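Local coordinates for kelch repeat and BTB domain-containing protein A55 (Vaccinia virus WR, PDB 6I2M) that probably serves as a substrate-specific adapter of CUL3-containing E3 ubiquitin ligases, using its BTB domain to bind CUL3 so that host proteins are ubiquitinated and degraded, at residues Ile11-Arg15 with Ile76-Ile82; Asp22-Asn28 with Glu59-Ser65; Cys123-Tyr127 with Ser142-Ile146; Leu147-Leu151 with Asp174-Ile178. All coordinates share one frame; numbering follows the deposited sequence.

Contact 1 (Ile11-Arg15 with Ile76-Ile82)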
loop_
_atom_site.group_PDB
_atom_site.type_symbol
_atom_site.label_atom_id
_atom_site.label_comp_id
_atom_site.label_asym_id
_atom_site.label_seq_id
_atom_site.Cartn_x
_atom_site.Cartn_y
_atom_site.Cartn_z
ATOM N N ILE A 11 3.264 -3.496 -7.222
ATOM C CA ILE A 11 3.036 -4.849 -6.688
ATOM C C ILE A 11 1.984 -5.573 -7.556
ATOM O O ILE A 11 2.170 -6.749 -7.883
ATOM C CB ILE A 11 2.687 -4.813 -5.164
ATOM C CG1 ILE A 11 3.889 -4.295 -4.336
ATOM C CG2 ILE A 11 2.214 -6.183 -4.639
ATOM C CD1 ILE A 11 3.546 -3.725 -2.952
ATOM N N ASN A 12 0.920 -4.847 -7.970
ATOM C CA ASN A 12 -0.135 -5.363 -8.853
ATOM C C ASN A 12 0.426 -5.611 -10.259
ATOM O O ASN A 12 -0.052 -6.504 -10.959
ATOM C CB ASN A 12 -1.333 -4.405 -8.901
ATOM C CG ASN A 12 -2.547 -4.937 -9.637
ATOM O OD1 ASN A 12 -3.010 -6.064 -9.417
ATOM N ND2 ASN A 12 -3.101 -4.120 -10.519
ATOM N N GLY A 13 1.436 -4.824 -10.637
ATOM C CA GLY A 13 2.149 -4.946 -11.904
ATOM C C GLY A 13 3.020 -6.188 -11.919
ATOM O O GLY A 13 3.161 -6.833 -12.961
ATOM N N PHE A 14 3.600 -6.533 -10.745
ATOM C CA PHE A 14 4.427 -7.724 -10.538
ATOM C C PHE A 14 3.536 -8.972 -10.526
ATOM O O PHE A 14 3.958 -10.029 -10.994
ATOM C CB PHE A 14 5.206 -7.637 -9.209
ATOM C CG PHE A 14 6.321 -6.617 -9.093
ATOM C CD1 PHE A 14 7.185 -6.376 -10.157
ATOM C CD2 PHE A 14 6.568 -5.971 -7.887
ATOM C CE1 PHE A 14 8.232 -5.456 -10.036
ATOM C CE2 PHE A 14 7.620 -5.058 -7.765
ATOM C CZ PHE A 14 8.446 -4.809 -8.839
ATOM N N ARG A 15 2.305 -8.838 -9.982
ATOM C CA ARG A 15 1.284 -9.885 -9.879
ATOM C C ARG A 15 0.852 -10.368 -11.274
ATOM O O ARG A 15 0.737 -11.576 -11.491
ATOM C CB ARG A 15 0.080 -9.358 -9.073
ATOM C CG ARG A 15 -1.076 -10.338 -8.899
ATOM C CD ARG A 15 -2.360 -9.591 -8.610
ATOM N NE ARG A 15 -3.545 -10.407 -8.873
ATOM C CZ ARG A 15 -4.783 -9.927 -8.964
ATOM N NH1 ARG A 15 -5.011 -8.627 -8.819
ATOM N NH2 ARG A 15 -5.800 -10.743 -9.207
ATOM N N ILE A 76 -9.568 -10.172 -4.706
ATOM C CA ILE A 76 -8.100 -10.136 -4.770
ATOM C C ILE A 76 -7.703 -8.808 -5.434
ATOM O O ILE A 76 -6.782 -8.147 -4.958
ATOM C CB ILE A 76 -7.493 -11.389 -5.471
ATOM C CG1 ILE A 76 -7.785 -12.670 -4.658
ATOM C CG2 ILE A 76 -5.974 -11.238 -5.707
ATOM C CD1 ILE A 76 -7.852 -13.938 -5.485
ATOM N N ASP A 77 -8.455 -8.387 -6.479
ATOM C CA ASP A 77 -8.260 -7.109 -7.173
ATOM C C ASP A 77 -8.490 -5.940 -6.204
ATOM O O ASP A 77 -7.807 -4.921 -6.308
ATOM C CB ASP A 77 -9.193 -6.991 -8.394
ATOM C CG ASP A 77 -8.844 -7.883 -9.576
ATOM O OD1 ASP A 77 -7.647 -8.211 -9.745
ATOM O OD2 ASP A 77 -9.764 -8.231 -10.346
ATOM N N TYR A 78 -9.427 -6.114 -5.242
ATOM C CA TYR A 78 -9.731 -5.134 -4.197
ATOM C C TYR A 78 -8.591 -5.065 -3.170
ATOM O O TYR A 78 -8.303 -3.976 -2.670
ATOM C CB TYR A 78 -11.082 -5.432 -3.521
ATOM C CG TYR A 78 -11.496 -4.393 -2.501
ATOM C CD1 TYR A 78 -11.989 -3.153 -2.897
ATOM C CD2 TYR A 78 -11.396 -4.651 -1.136
ATOM C CE1 TYR A 78 -12.362 -2.191 -1.962
ATOM C CE2 TYR A 78 -11.767 -3.695 -0.192
ATOM C CZ TYR A 78 -12.255 -2.467 -0.608
ATOM O OH TYR A 78 -12.628 -1.524 0.318
ATOM N N ILE A 79 -7.939 -6.221 -2.872
ATOM C CA ILE A 79 -6.781 -6.319 -1.964
ATOM C C ILE A 79 -5.622 -5.528 -2.605
ATOM O O ILE A 79 -4.886 -4.831 -1.903
ATOM C CB ILE A 79 -6.419 -7.807 -1.629
ATOM C CG1 ILE A 79 -7.541 -8.482 -0.808
ATOM C CG2 ILE A 79 -5.081 -7.925 -0.887
ATOM C CD1 ILE A 79 -7.639 -10.016 -0.918
ATOM N N TYR A 80 -5.519 -5.592 -3.950
ATOM C CA TYR A 80 -4.542 -4.858 -4.751
ATOM C C TYR A 80 -5.091 -3.447 -5.095
ATOM O O TYR A 80 -6.107 -3.034 -4.528
ATOM C CB TYR A 80 -4.132 -5.675 -5.994
ATOM C CG TYR A 80 -3.230 -6.852 -5.674
ATOM C CD1 TYR A 80 -3.760 -8.072 -5.264
ATOM C CD2 TYR A 80 -1.847 -6.749 -5.795
ATOM C CE1 TYR A 80 -2.937 -9.154 -4.960
ATOM C CE2 TYR A 80 -1.013 -7.830 -5.504
ATOM C CZ TYR A 80 -1.564 -9.032 -5.089
ATOM O OH TYR A 80 -0.754 -10.102 -4.798
ATOM N N GLY A 81 -4.412 -2.721 -5.985
ATOM C CA GLY A 81 -4.767 -1.351 -6.352
ATOM C C GLY A 81 -5.992 -1.107 -7.218
ATOM O O GLY A 81 -6.143 0.001 -7.739
ATOM N N ILE A 82 -6.891 -2.105 -7.366
ATOM C CA ILE A 82 -8.102 -1.975 -8.192
ATOM C C ILE A 82 -9.367 -1.744 -7.325
ATOM O O ILE A 82 -9.646 -2.563 -6.446
ATOM C CB ILE A 82 -8.254 -3.171 -9.187
ATOM C CG1 ILE A 82 -7.000 -3.325 -10.081
ATOM C CG2 ILE A 82 -9.527 -3.046 -10.045
ATOM C CD1 ILE A 82 -6.628 -4.770 -10.432
#

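Contact 2 (Asp22-Asn28 with Glu59-Ser65)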
loop_
_atom_site.group_PDB
_atom_site.type_symbol
_atom_site.label_atom_id
_atom_site.label_comp_id
_atom_site.label_asym_id
_atom_site.label_seq_id
_atom_site.Cartn_x
_atom_site.Cartn_y
_atom_site.Cartn_z
ATOM N N ASP A 22 4.203 -16.396 -4.867
ATOM C CA ASP A 22 4.500 -17.593 -4.083
ATOM C C ASP A 22 3.240 -18.360 -3.627
ATOM O O ASP A 22 3.346 -19.277 -2.807
ATOM C CB ASP A 22 5.426 -17.242 -2.898
ATOM C CG ASP A 22 4.874 -16.262 -1.875
ATOM O OD1 ASP A 22 4.093 -15.364 -2.264
ATOM O OD2 ASP A 22 5.244 -16.378 -0.688
ATOM N N ILE A 23 2.062 -18.018 -4.194
ATOM C CA ILE A 23 0.789 -18.675 -3.878
ATOM C C ILE A 23 -0.179 -18.654 -5.080
ATOM O O ILE A 23 -0.172 -17.710 -5.874
ATOM C CB ILE A 23 0.148 -18.128 -2.558
ATOM C CG1 ILE A 23 -0.962 -19.055 -2.010
ATOM C CG2 ILE A 23 -0.338 -16.682 -2.674
ATOM C CD1 ILE A 23 -0.465 -20.332 -1.376
ATOM N N SER A 24 -0.991 -19.721 -5.204
ATOM C CA SER A 24 -1.989 -19.897 -6.258
ATOM C C SER A 24 -3.325 -20.355 -5.661
ATOM O O SER A 24 -3.353 -21.272 -4.835
ATOM C CB SER A 24 -1.502 -20.904 -7.299
ATOM O OG SER A 24 -0.254 -20.535 -7.862
ATOM N N ILE A 25 -4.425 -19.704 -6.072
ATOM C CA ILE A 25 -5.779 -20.029 -5.613
ATOM C C ILE A 25 -6.519 -20.778 -6.726
ATOM O O ILE A 25 -6.625 -20.275 -7.846
ATOM C CB ILE A 25 -6.536 -18.775 -5.080
ATOM C CG1 ILE A 25 -5.804 -18.178 -3.857
ATOM C CG2 ILE A 25 -7.999 -19.105 -4.729
ATOM C CD1 ILE A 25 -5.900 -16.671 -3.710
ATOM N N VAL A 26 -7.003 -21.991 -6.408
ATOM C CA VAL A 26 -7.707 -22.871 -7.341
ATOM C C VAL A 26 -9.206 -22.952 -7.023
ATOM O O VAL A 26 -9.596 -23.362 -5.926
ATOM C CB VAL A 26 -7.028 -24.270 -7.436
ATOM C CG1 VAL A 26 -7.858 -25.251 -8.263
ATOM C CG2 VAL A 26 -5.619 -24.157 -8.007
ATOM N N ILE A 27 -10.035 -22.551 -8.002
ATOM C CA ILE A 27 -11.499 -22.594 -7.948
ATOM C C ILE A 27 -11.941 -23.436 -9.151
ATOM O O ILE A 27 -11.975 -22.937 -10.282
ATOM C CB ILE A 27 -12.153 -21.175 -7.905
ATOM C CG1 ILE A 27 -11.610 -20.331 -6.733
ATOM C CG2 ILE A 27 -13.685 -21.264 -7.841
ATOM C CD1 ILE A 27 -11.222 -18.935 -7.116
ATOM N N ASN A 28 -12.219 -24.733 -8.896
ATOM C CA ASN A 28 -12.624 -25.757 -9.869
ATOM C C ASN A 28 -11.552 -25.990 -10.956
ATOM O O ASN A 28 -10.784 -26.948 -10.842
ATOM C CB ASN A 28 -14.018 -25.480 -10.468
ATOM C CG ASN A 28 -15.138 -25.474 -9.455
ATOM O OD1 ASN A 28 -15.433 -26.483 -8.802
ATOM N ND2 ASN A 28 -15.801 -24.336 -9.315
ATOM N N GLU A 59 2.392 -24.286 1.913
ATOM C CA GLU A 59 1.909 -24.785 0.623
ATOM C C GLU A 59 1.874 -23.688 -0.455
ATOM O O GLU A 59 1.813 -22.500 -0.126
ATOM C CB GLU A 59 0.550 -25.508 0.760
ATOM C CG GLU A 59 -0.652 -24.599 0.990
ATOM C CD GLU A 59 -1.982 -25.270 1.290
ATOM O OE1 GLU A 59 -2.032 -26.520 1.358
ATOM O OE2 GLU A 59 -2.983 -24.535 1.452
ATOM N N TYR A 60 1.915 -24.096 -1.735
ATOM C CA TYR A 60 1.893 -23.201 -2.895
ATOM C C TYR A 60 0.481 -23.098 -3.505
ATOM O O TYR A 60 0.192 -22.125 -4.204
ATOM C CB TYR A 60 2.901 -23.698 -3.951
ATOM C CG TYR A 60 3.415 -22.629 -4.895
ATOM C CD1 TYR A 60 2.787 -22.386 -6.114
ATOM C CD2 TYR A 60 4.567 -21.906 -4.598
ATOM C CE1 TYR A 60 3.267 -21.417 -6.996
ATOM C CE2 TYR A 60 5.063 -20.941 -5.476
ATOM C CZ TYR A 60 4.405 -20.697 -6.673
ATOM O OH TYR A 60 4.884 -19.744 -7.541
ATOM N N GLU A 61 -0.394 -24.088 -3.227
ATOM C CA GLU A 61 -1.753 -24.158 -3.771
ATOM C C GLU A 61 -2.845 -24.179 -2.691
ATOM O O GLU A 61 -2.762 -24.968 -1.748
ATOM C CB GLU A 61 -1.871 -25.393 -4.679
ATOM C CG GLU A 61 -3.042 -25.358 -5.642
ATOM C CD GLU A 61 -3.214 -26.623 -6.459
ATOM O OE1 GLU A 61 -2.398 -26.856 -7.379
ATOM O OE2 GLU A 61 -4.171 -27.381 -6.181
ATOM N N VAL A 62 -3.880 -23.324 -2.853
ATOM C CA VAL A 62 -5.039 -23.215 -1.950
ATOM C C VAL A 62 -6.315 -23.490 -2.765
ATOM O O VAL A 62 -6.566 -22.801 -3.756
ATOM C CB VAL A 62 -5.107 -21.848 -1.201
ATOM C CG1 VAL A 62 -6.320 -21.780 -0.272
ATOM C CG2 VAL A 62 -3.831 -21.576 -0.415
ATOM N N ASN A 63 -7.112 -24.492 -2.345
ATOM C CA ASN A 63 -8.350 -24.871 -3.029
ATOM C C ASN A 63 -9.593 -24.257 -2.375
ATOM O O ASN A 63 -9.956 -24.626 -1.255
ATOM C CB ASN A 63 -8.465 -26.400 -3.150
ATOM C CG ASN A 63 -9.566 -26.900 -4.064
ATOM O OD1 ASN A 63 -9.998 -26.227 -5.011
ATOM N ND2 ASN A 63 -10.036 -28.111 -3.807
ATOM N N LEU A 64 -10.233 -23.310 -3.081
ATOM C CA LEU A 64 -11.444 -22.619 -2.627
ATOM C C LEU A 64 -12.566 -22.753 -3.677
ATOM O O LEU A 64 -13.192 -21.761 -4.060
ATOM C CB LEU A 64 -11.144 -21.135 -2.306
ATOM C CG LEU A 64 -10.221 -20.841 -1.115
ATOM C CD1 LEU A 64 -9.624 -19.451 -1.224
ATOM C CD2 LEU A 64 -10.952 -20.992 0.217
ATOM N N SER A 65 -12.820 -24.000 -4.124
ATOM C CA SER A 65 -13.827 -24.348 -5.133
ATOM C C SER A 65 -15.281 -24.136 -4.688
ATOM O O SER A 65 -16.159 -24.011 -5.544
ATOM C CB SER A 65 -13.623 -25.779 -5.619
ATOM O OG SER A 65 -12.387 -25.911 -6.303
#

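Contact 3 (Cys123-Tyr127 with Ser142-Ile146)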
loop_
_atom_site.group_PDB
_atom_site.type_symbol
_atom_site.label_atom_id
_atom_site.label_comp_id
_atom_site.label_asym_id
_atom_site.label_seq_id
_atom_site.Cartn_x
_atom_site.Cartn_y
_atom_site.Cartn_z
ATOM N N CYS A 123 -34.953 -5.034 -1.276
ATOM C CA CYS A 123 -35.205 -5.459 0.113
ATOM C C CYS A 123 -35.807 -6.862 0.253
ATOM O O CYS A 123 -35.429 -7.597 1.168
ATOM C CB CYS A 123 -36.054 -4.425 0.845
ATOM S SG CYS A 123 -37.736 -4.248 0.197
ATOM N N ILE A 124 -36.747 -7.213 -0.642
ATOM C CA ILE A 124 -37.437 -8.505 -0.688
ATOM C C ILE A 124 -36.439 -9.672 -0.907
ATOM O O ILE A 124 -36.607 -10.736 -0.308
ATOM C CB ILE A 124 -38.613 -8.461 -1.719
ATOM C CG1 ILE A 124 -39.501 -9.723 -1.640
ATOM C CG2 ILE A 124 -38.146 -8.172 -3.159
ATOM C CD1 ILE A 124 -40.982 -9.439 -1.749
ATOM N N ASP A 125 -35.378 -9.438 -1.706
ATOM C CA ASP A 125 -34.333 -10.416 -2.010
ATOM C C ASP A 125 -33.230 -10.443 -0.944
ATOM O O ASP A 125 -32.733 -11.523 -0.617
ATOM C CB ASP A 125 -33.743 -10.143 -3.408
ATOM C CG ASP A 125 -32.691 -11.133 -3.878
ATOM O OD1 ASP A 125 -32.917 -12.356 -3.737
ATOM O OD2 ASP A 125 -31.652 -10.684 -4.405
ATOM N N PHE A 126 -32.851 -9.262 -0.407
ATOM C CA PHE A 126 -31.799 -9.126 0.605
ATOM C C PHE A 126 -32.176 -9.685 1.986
ATOM O O PHE A 126 -31.275 -9.984 2.774
ATOM C CB PHE A 126 -31.311 -7.671 0.714
ATOM C CG PHE A 126 -30.389 -7.253 -0.408
ATOM C CD1 PHE A 126 -29.076 -7.705 -0.458
ATOM C CD2 PHE A 126 -30.832 -6.398 -1.410
ATOM C CE1 PHE A 126 -28.227 -7.326 -1.502
ATOM C CE2 PHE A 126 -29.980 -6.014 -2.451
ATOM C CZ PHE A 126 -28.682 -6.478 -2.489
ATOM N N TYR A 127 -33.485 -9.840 2.277
ATOM C CA TYR A 127 -33.958 -10.394 3.550
ATOM C C TYR A 127 -33.720 -11.905 3.621
ATOM O O TYR A 127 -33.180 -12.384 4.619
ATOM C CB TYR A 127 -35.437 -10.042 3.804
ATOM C CG TYR A 127 -36.053 -10.754 4.991
ATOM C CD1 TYR A 127 -35.846 -10.300 6.289
ATOM C CD2 TYR A 127 -36.857 -11.878 4.813
ATOM C CE1 TYR A 127 -36.406 -10.956 7.385
ATOM C CE2 TYR A 127 -37.417 -12.547 5.901
ATOM C CZ TYR A 127 -37.194 -12.079 7.186
ATOM O OH TYR A 127 -37.753 -12.729 8.259
ATOM N N SER A 142 -33.562 -4.830 5.892
ATOM C CA SER A 142 -34.376 -5.338 4.784
ATOM C C SER A 142 -35.801 -5.599 5.259
ATOM O O SER A 142 -36.740 -5.405 4.489
ATOM C CB SER A 142 -33.772 -6.616 4.211
ATOM O OG SER A 142 -32.465 -6.392 3.710
ATOM N N PHE A 143 -35.956 -6.020 6.534
ATOM C CA PHE A 143 -37.238 -6.280 7.190
ATOM C C PHE A 143 -38.021 -4.970 7.325
ATOM O O PHE A 143 -39.218 -4.950 7.036
ATOM C CB PHE A 143 -37.008 -6.924 8.568
ATOM C CG PHE A 143 -38.245 -7.355 9.318
ATOM C CD1 PHE A 143 -38.836 -8.588 9.069
ATOM C CD2 PHE A 143 -38.789 -6.553 10.314
ATOM C CE1 PHE A 143 -39.969 -8.996 9.777
ATOM C CE2 PHE A 143 -39.924 -6.959 11.021
ATOM C CZ PHE A 143 -40.506 -8.178 10.748
ATOM N N ASN A 144 -37.337 -3.878 7.736
ATOM C CA ASN A 144 -37.925 -2.544 7.889
ATOM C C ASN A 144 -38.354 -1.963 6.539
ATOM O O ASN A 144 -39.402 -1.320 6.460
ATOM C CB ASN A 144 -36.954 -1.592 8.602
ATOM C CG ASN A 144 -36.649 -1.944 10.040
ATOM O OD1 ASN A 144 -37.518 -2.358 10.818
ATOM N ND2 ASN A 144 -35.395 -1.769 10.431
ATOM N N THR A 145 -37.551 -2.206 5.480
ATOM C CA THR A 145 -37.816 -1.735 4.117
ATOM C C THR A 145 -38.961 -2.552 3.473
ATOM O O THR A 145 -39.673 -2.020 2.620
ATOM C CB THR A 145 -36.517 -1.677 3.292
ATOM O OG1 THR A 145 -35.481 -1.115 4.098
ATOM C CG2 THR A 145 -36.658 -0.844 2.020
ATOM N N ILE A 146 -39.158 -3.819 3.908
ATOM C CA ILE A 146 -40.256 -4.676 3.440
ATOM C C ILE A 146 -41.565 -4.175 4.066
ATOM O O ILE A 146 -42.558 -4.015 3.356
ATOM C CB ILE A 146 -39.979 -6.191 3.706
ATOM C CG1 ILE A 146 -39.110 -6.783 2.582
ATOM C CG2 ILE A 146 -41.278 -7.017 3.881
ATOM C CD1 ILE A 146 -38.359 -8.038 2.953
#

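Contact 4 (Leu147-Leu151 with Asp174-Ile178)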
loop_
_atom_site.group_PDB
_atom_site.type_symbol
_atom_site.label_atom_id
_atom_site.label_comp_id
_atom_site.label_asym_id
_atom_site.label_seq_id
_atom_site.Cartn_x
_atom_site.Cartn_y
_atom_site.Cartn_z
ATOM N N LEU A 147 -41.538 -3.902 5.386
ATOM C CA LEU A 147 -42.667 -3.416 6.180
ATOM C C LEU A 147 -43.185 -2.040 5.734
ATOM O O LEU A 147 -44.388 -1.795 5.831
ATOM C CB LEU A 147 -42.304 -3.421 7.678
ATOM C CG LEU A 147 -42.860 -4.580 8.526
ATOM C CD1 LEU A 147 -42.220 -5.914 8.166
ATOM C CD2 LEU A 147 -42.642 -4.319 9.998
ATOM N N GLN A 148 -42.293 -1.161 5.222
ATOM C CA GLN A 148 -42.674 0.174 4.740
ATOM C C GLN A 148 -43.174 0.166 3.273
ATOM O O GLN A 148 -43.708 1.174 2.804
ATOM C CB GLN A 148 -41.552 1.214 4.967
ATOM C CG GLN A 148 -40.290 1.022 4.124
ATOM C CD GLN A 148 -39.163 1.944 4.532
ATOM O OE1 GLN A 148 -38.739 1.989 5.694
ATOM N NE2 GLN A 148 -38.637 2.691 3.573
ATOM N N ASN A 149 -43.019 -0.977 2.571
ATOM C CA ASN A 149 -43.445 -1.170 1.179
ATOM C C ASN A 149 -44.255 -2.479 1.012
ATOM O O ASN A 149 -44.338 -3.016 -0.095
ATOM C CB ASN A 149 -42.225 -1.152 0.239
ATOM C CG ASN A 149 -41.467 0.152 0.213
ATOM O OD1 ASN A 149 -41.963 1.184 -0.253
ATOM N ND2 ASN A 149 -40.237 0.130 0.700
ATOM N N ILE A 150 -44.877 -2.955 2.113
ATOM C CA ILE A 150 -45.662 -4.194 2.231
ATOM C C ILE A 150 -46.752 -4.352 1.141
ATOM O O ILE A 150 -46.778 -5.390 0.477
ATOM C CB ILE A 150 -46.233 -4.367 3.679
ATOM C CG1 ILE A 150 -47.015 -5.698 3.840
ATOM C CG2 ILE A 150 -47.057 -3.150 4.152
ATOM C CD1 ILE A 150 -47.130 -6.226 5.275
ATOM N N LEU A 151 -47.623 -3.340 0.950
ATOM C CA LEU A 151 -48.721 -3.400 -0.023
ATOM C C LEU A 151 -48.261 -3.312 -1.486
ATOM O O LEU A 151 -49.011 -3.704 -2.381
ATOM C CB LEU A 151 -49.808 -2.352 0.287
ATOM C CG LEU A 151 -50.584 -2.533 1.605
ATOM C CD1 LEU A 151 -51.510 -1.365 1.854
ATOM C CD2 LEU A 151 -51.379 -3.837 1.628
ATOM N N ASP A 174 -46.429 -4.858 14.969
ATOM C CA ASP A 174 -46.608 -3.533 14.370
ATOM C C ASP A 174 -45.504 -3.147 13.365
ATOM O O ASP A 174 -44.836 -4.028 12.820
ATOM C CB ASP A 174 -46.756 -2.471 15.478
ATOM C CG ASP A 174 -45.580 -2.407 16.432
ATOM O OD1 ASP A 174 -44.610 -1.678 16.131
ATOM O OD2 ASP A 174 -45.628 -3.086 17.480
ATOM N N MET A 175 -45.359 -1.818 13.101
ATOM C CA MET A 175 -44.405 -1.150 12.198
ATOM C C MET A 175 -44.730 -1.362 10.693
ATOM O O MET A 175 -44.169 -0.659 9.849
ATOM C CB MET A 175 -42.937 -1.506 12.536
ATOM C CG MET A 175 -41.913 -0.465 12.091
ATOM S SD MET A 175 -42.140 1.192 12.791
ATOM C CE MET A 175 -40.771 2.031 12.042
ATOM N N LEU A 176 -45.664 -2.283 10.366
ATOM C CA LEU A 176 -46.078 -2.538 8.983
ATOM C C LEU A 176 -46.940 -1.385 8.448
ATOM O O LEU A 176 -47.987 -1.071 9.021
ATOM C CB LEU A 176 -46.733 -3.931 8.784
ATOM C CG LEU A 176 -47.951 -4.330 9.636
ATOM C CD1 LEU A 176 -48.876 -5.236 8.854
ATOM C CD2 LEU A 176 -47.531 -5.035 10.919
ATOM N N ASN A 177 -46.444 -0.713 7.392
ATOM C CA ASN A 177 -47.076 0.453 6.772
ATOM C C ASN A 177 -48.383 0.113 6.045
ATOM O O ASN A 177 -48.400 -0.094 4.827
ATOM C CB ASN A 177 -46.081 1.195 5.864
ATOM C CG ASN A 177 -46.550 2.537 5.342
ATOM O OD1 ASN A 177 -47.304 3.274 5.991
ATOM N ND2 ASN A 177 -46.092 2.892 4.151
ATOM N N ILE A 178 -49.480 0.054 6.817
ATOM C CA ILE A 178 -50.837 -0.215 6.332
ATOM C C ILE A 178 -51.804 0.825 6.908
ATOM O O ILE A 178 -51.988 0.884 8.128
ATOM C CB ILE A 178 -51.305 -1.694 6.531
ATOM C CG1 ILE A 178 -51.045 -2.217 7.969
ATOM C CG2 ILE A 178 -50.676 -2.612 5.477
ATOM C CD1 ILE A 178 -52.118 -3.170 8.515
#

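Contact 1 (Ile11-Arg15 with Ile76-Ile82)
R15 of helix 4-17 lays its chain across the ring of Y80, just past the end of helix 69-79, and clasps D77 with its tip. With CG anti to the backbone N (chi1 179°) and the chain extended as far as NE, the methylene CD sits over the middle of one ring face, 3.6 Å from the centroid of Y80, a CH-pi contact. The guanidinium is turned only 27° from the ring and lies off-centre, a cation-pi contact with R15 CZ 4.7 Å from the centroid. Beyond the ring, R15 NH1 gives D77 OD1 a salt-bridge hydrogen bond of 2.8 Å, with the oxygen near the guanidinium plane; NH2 reaches the same oxygen weakly. I76 CG2 covers one guanidinium face, 3.5 Å from R15 NH2. N12 backs the ring at its root: its OD1 stands 3.6 Å from Y80 CB and also takes a weak bond from R15 NH1, while its ND2 meets I82 CD1. The phenol hydroxyl of Y80 is hydrogen-bonded to H35. Nearby, I11 and F14 pack on L37 of the second subunit, the arrangement of a BTB dimer, in which the N-terminal helix lies against its own domain and the partner's.

Contact 2 (Asp22-Asn28 with Glu59-Ser65)
The parallel strand pair of the BTB sheet brings S24, I25 and V26 of the central strand 23-27 beside E61, V62 and N63 of strand 61-63. Backbone bonds pass to and fro: S24 N to Y60 O, V62 N to S24 O, V26 N to V62 O (2.8 Å, nearly straight, 176°) and L64 N to V26 O. Past the pairing, S65 OG accepts N28 N at 2.9 Å. On the face carrying I25 and V62, I23 swings its CG1 branch anti to the backbone N (chi1 -164°), bringing CD1 to 3.7 Å from V62 CG2. I25 CG2 meets L64 CD1 at 3.9 Å, and helices 36-42 and 69-79 lie against this side. V62 and L64 touch another protein's chain in the assembly, consistent with CUL3 binding by the BTB domain. On the other face, V26 CG2 rests 3.7 Å from E61 CG, and the carboxylate beyond it is salt-bridged to R31; S24 OG is hydrogen-bonded to N33. The Y60 ring lies over the D22-I23 peptide, with D22 O 3.4 Å from Y60 CD2. An apolar face against a more polar one implies burial on the helix side, while the bonded N-H and C=O groups of both strands satisfy one another.

Contact 3 (Cys123-Tyr127 with Ser142-Ile146)
C123 O accepts Y127 N at 3.2 Å within its own helix and is approached across the contact by two carbons, I146 CD1 at 3.5 Å and S142 CB at 3.6 Å. The contact belongs to the BACK domain, where helices 120-132 and 136-147 form an antiparallel helical hairpin; these short segments run at 145° with axes 8.5 Å apart. No hydrogen bond crosses between them. The small S142 sits where the backbones come close, C123 and S142 being 4.7 Å apart at their CA atoms. Its OG, beside F126 CB, is hydrogen-bonded to I138 O one turn back in its own helix. I146 fills the neighbouring place. Its CG1 branch turns away from the carbonyl carbon (chi1 -84°) and brings CD1 against the other helix, where it meets both C123 O and Y127 CB, the latter 3.6 Å away, while C123 SG lies alongside CG1. C123 also meets T145, CB to CB at 3.7 Å; the T145 hydroxyl bonds back to A141 O. Y127 and F143 extend side by side in the same direction. Helix 164-171 packs on both aromatic rings and I146, whereas L153 of helix 150-153 touches C123, I124 and I146, so the hairpin is held among further BACK helices. The rings do not stack: CE1 of Y127 comes to the edge of the F143 ring, near its plane, 3.8 Å from CD1.

Contact 4 (Leu147-Leu151 with Asp174-Ile178)
L147 of helix 136-147 reaches atom by atom along the D174-L176 chain: CB lies 4.0 Å from M175 O, CG comes 3.9 Å from L176 CB, and CD2 ends against D174 O and M175 CB. This is a helix-to-loop junction in the BACK domain, where the turn between helices 136-147 and 150-153 meets the loop joining helices 164-171 and 184-195. Two bonds from N177, the centre of an inverse gamma turn, fasten the loop to the turn. Its backbone N donates to L147 O at 2.8 Å, tilted 33° from the carbonyl plane. Its side chain, with CG anti to the backbone N (chi1 -171°), carries ND2 over the next carbonyl: the bond to Q148 O is 3.2 Å long and straight at the hydrogen (165°), but arrives from above the carbonyl plane. Thus one asparagine holds two successive carbonyls, those of L147 and Q148. The rest of the contact is largely apolar. I150 CD1 meets L176 CD1 at 4.1 Å, and I150 CG2 lies near N177 O and the CG2 of I178. L151 crosses I178 at about a right angle. I187 of helix 184-195 touches I150, L151 and I178, and I170 packs on L147 and I150, so this patch extends into the domain's helices. A single methyl, I178 CG2, meets both L151 CG and I150 CG2, each at 3.9 Å.

In the fold
The four contacts fall into two pairs at opposite sides of the chain's centre. Contacts 1 and 2 belong to the BTB domain: contact 2 is nested within the chain loop closed by contact 1, their centres are about 17 Å apart, and I76 CD1 packs on I25 CD1 at 3.8 Å, joining helix 69-79 to the sheet. Contacts 3 and 4 follow in series in the BACK region, about 11 Å between centres, with adjoining segments 142-146 and 147-151. Centres of contacts 1 and 4 lie about 45 Å apart. The elongated chain thus separates the CUL3-binding BTB domain from the helical BACK part that, in the whole protein, leads toward the Kelch repeats.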